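Local coordinates for protein hyaluronidase (Thermobaculum terrenum, PDB 5DIY) that probably removes O-linked N-acetylglucosamine from modified proteins as a family 84 glycoside hydrolase, at residues V121-I126 with C164-C169. Residues are numbered along the deposited sequence; the frame is centred on the assembly and turned at random.
Sequences VPFDLI and CPTFYC. With NAG (2-acetamido-2-deoxy-beta-D-glucopyranose), chain E.
Two irregular loops approach with Val121 CA 6.6 Å from Thr166 CA and no hydrogen bond between them; they follow neighbouring parallel strands, 113-117 and 160-164, of the TIM barrel on which this family 84 hydrolase is built. Phe123, Thr166 and Phe167 carry most of the contact; the two rings form an offset stack, centroids 4.6 Å apart and planes at 29°. Phe167 reaches over one face of Phe123 with its far end, CZ lying 3.4 Å from Phe123 CD1. In the plane of the Phe123 ring, the methyl CG2 of Thr166 meets the edge. With OG1 beside the backbone N (chi1 -57°), Thr166 CG2 is turned toward Phe123 and also packs against Val121 CG2 at 3.7 Å. Thr166 OG1 is buried and is hydrogen-bonded to Phe118 O and Gln141 NE2, which fixes the rotation of the side chain. Beyond this packing, Tyr168 faces the active site: its OH is hydrogen-bonded to OD1 of Asn120, the engineered replacement of the predicted proton donor, and its ring forms a floor under the sugar's acetamido group. A leucine in place of Tyr168 lacks the hydroxyl and the flat ring, so Asn120 OD1 would probably be left without this partner and the acetamido methyl without its aromatic support. NAG C8 sits 3.8 Å above the centre of the Tyr168 ring and 3.7 Å from Cys164 SG.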
loop_
_atom_site.group_PDB
_atom_site.type_symbol
_atom_site.label_atom_id
_atom_site.label_comp_id
_atom_site.label_asym_id
_atom_site.label_seq_id
_atom_site.Cartn_x
_atom_site.Cartn_y
_atom_site.Cartn_z
ATOM N N VAL C 121 2.257 8.266 -17.949
ATOM C CA VAL C 121 2.243 9.247 -19.034
ATOM C C VAL C 121 1.587 8.554 -20.233
ATOM O O VAL C 121 1.401 7.331 -20.197
ATOM C CB VAL C 121 3.670 9.748 -19.387
ATOM C CG1 VAL C 121 4.338 10.348 -18.156
ATOM C CG2 VAL C 121 4.532 8.641 -19.996
ATOM N N PRO C 122 1.215 9.318 -21.284
ATOM C CA PRO C 122 0.657 8.680 -22.482
ATOM C C PRO C 122 1.615 7.682 -23.134
ATOM O O PRO C 122 2.829 7.908 -23.153
ATOM C CB PRO C 122 0.386 9.866 -23.419
ATOM C CG PRO C 122 0.177 11.019 -22.507
ATOM C CD PRO C 122 1.136 10.790 -21.371
ATOM N N PHE C 123 1.058 6.594 -23.672
ATOM C CA PHE C 123 1.857 5.499 -24.241
ATOM C C PHE C 123 2.536 5.837 -25.574
ATOM O O PHE C 123 3.391 5.077 -26.027
ATOM C CB PHE C 123 1.004 4.227 -24.420
ATOM C CG PHE C 123 0.402 3.678 -23.137
ATOM C CD1 PHE C 123 1.104 3.693 -21.924
ATOM C CD2 PHE C 123 -0.866 3.089 -23.157
ATOM C CE1 PHE C 123 0.539 3.168 -20.762
ATOM C CE2 PHE C 123 -1.428 2.559 -21.998
ATOM C CZ PHE C 123 -0.727 2.599 -20.800
ATOM N N ASP C 124 2.170 6.964 -26.185
ATOM C CA ASP C 124 2.738 7.394 -27.465
ATOM C C ASP C 124 3.227 8.837 -27.377
ATOM O O ASP C 124 2.903 9.551 -26.425
ATOM C CB ASP C 124 1.711 7.227 -28.602
ATOM C CG ASP C 124 0.300 7.647 -28.200
ATOM O OD1 ASP C 124 0.149 8.515 -27.311
ATOM O OD2 ASP C 124 -0.661 7.091 -28.772
ATOM N N LEU C 125 3.997 9.247 -28.384
ATOM C CA LEU C 125 4.652 10.554 -28.405
ATOM C C LEU C 125 3.647 11.694 -28.615
ATOM O O LEU C 125 2.876 11.686 -29.574
ATOM C CB LEU C 125 5.739 10.592 -29.488
ATOM C CG LEU C 125 6.901 9.607 -29.292
ATOM C CD1 LEU C 125 7.690 9.416 -30.579
ATOM C CD2 LEU C 125 7.821 10.065 -28.167
ATOM N N ILE C 126 3.680 12.666 -27.706
ATOM C CA ILE C 126 2.752 13.802 -27.702
ATOM C C ILE C 126 3.114 14.840 -28.768
ATOM O O ILE C 126 2.229 15.349 -29.459
ATOM C CB ILE C 126 2.704 14.472 -26.297
ATOM C CG1 ILE C 126 2.102 13.499 -25.275
ATOM C CG2 ILE C 126 1.899 15.769 -26.311
ATOM C CD1 ILE C 126 2.283 13.917 -23.827
ATOM N N CYS C 164 12.319 5.062 -14.513
ATOM C CA CYS C 164 11.092 4.277 -14.447
ATOM C C CYS C 164 10.484 4.265 -15.841
ATOM O O CYS C 164 10.202 5.328 -16.395
ATOM C CB CYS C 164 10.092 4.841 -13.438
ATOM S SG CYS C 164 8.673 3.736 -13.173
ATOM N N PRO C 165 10.295 3.067 -16.424
ATOM C CA PRO C 165 9.679 3.002 -17.745
ATOM C C PRO C 165 8.192 3.337 -17.717
ATOM O O PRO C 165 7.561 3.298 -16.660
ATOM C CB PRO C 165 9.899 1.555 -18.177
ATOM C CG PRO C 165 10.166 0.783 -16.931
ATOM C CD PRO C 165 10.610 1.737 -15.875
ATOM N N THR C 166 7.656 3.680 -18.882
ATOM C CA THR C 166 6.226 3.951 -19.052
ATOM C C THR C 166 5.406 2.665 -18.944
ATOM O O THR C 166 4.272 2.692 -18.476
ATOM C CB THR C 166 5.981 4.681 -20.389
ATOM O OG1 THR C 166 6.755 5.890 -20.399
ATOM C CG2 THR C 166 4.521 5.021 -20.575
ATOM N N PHE C 167 5.999 1.546 -19.356
ATOM C CA PHE C 167 5.454 0.214 -19.099
ATOM C C PHE C 167 6.324 -0.428 -18.025
ATOM O O PHE C 167 7.438 -0.882 -18.313
ATOM C CB PHE C 167 5.430 -0.609 -20.389
ATOM C CG PHE C 167 4.475 -0.066 -21.425
ATOM C CD1 PHE C 167 4.879 0.928 -22.314
ATOM C CD2 PHE C 167 3.159 -0.523 -21.490
ATOM C CE1 PHE C 167 3.999 1.445 -23.258
ATOM C CE2 PHE C 167 2.271 -0.008 -22.430
ATOM C CZ PHE C 167 2.692 0.976 -23.318
ATOM N N TYR C 168 5.811 -0.442 -16.790
ATOM C CA TYR C 168 6.586 -0.815 -15.589
ATOM C C TYR C 168 6.080 -2.053 -14.833
ATOM O O TYR C 168 6.608 -2.383 -13.772
ATOM C CB TYR C 168 6.678 0.384 -14.624
ATOM C CG TYR C 168 5.352 0.985 -14.193
ATOM C CD1 TYR C 168 4.589 0.410 -13.173
ATOM C CD2 TYR C 168 4.872 2.141 -14.796
ATOM C CE1 TYR C 168 3.375 0.972 -12.780
ATOM C CE2 TYR C 168 3.668 2.709 -14.415
ATOM C CZ TYR C 168 2.922 2.129 -13.405
ATOM O OH TYR C 168 1.730 2.711 -13.048
ATOM N N CYS C 169 5.081 -2.737 -15.380
ATOM C CA CYS C 169 4.526 -3.935 -14.769
ATOM C C CYS C 169 3.898 -4.829 -15.822
ATOM O O CYS C 169 3.788 -4.444 -16.985
ATOM C CB CYS C 169 3.470 -3.560 -13.727
ATOM S SG CYS C 169 2.018 -2.691 -14.367
HETATM C C1 NAG E . 1.540 3.933 -9.721
HETATM C C2 NAG E . 2.657 4.965 -9.470
HETATM C C3 NAG E . 2.935 5.244 -7.990
HETATM C C4 NAG E . 1.703 4.944 -7.152
HETATM C C5 NAG E . 1.381 3.464 -7.283
HETATM C C6 NAG E . 0.138 3.047 -6.479
HETATM C C7 NAG E . 4.572 3.491 -10.002
HETATM C C8 NAG E . 5.809 3.362 -10.846
HETATM N N2 NAG E . 3.880 4.616 -10.185
HETATM O O3 NAG E . 3.323 6.614 -7.841
HETATM O O4 NAG E . 1.962 5.225 -5.776
HETATM O O5 NAG E . 1.265 3.032 -8.642
HETATM O O6 NAG E . -1.002 3.848 -6.799
HETATM O O7 NAG E . 4.234 2.614 -9.217
#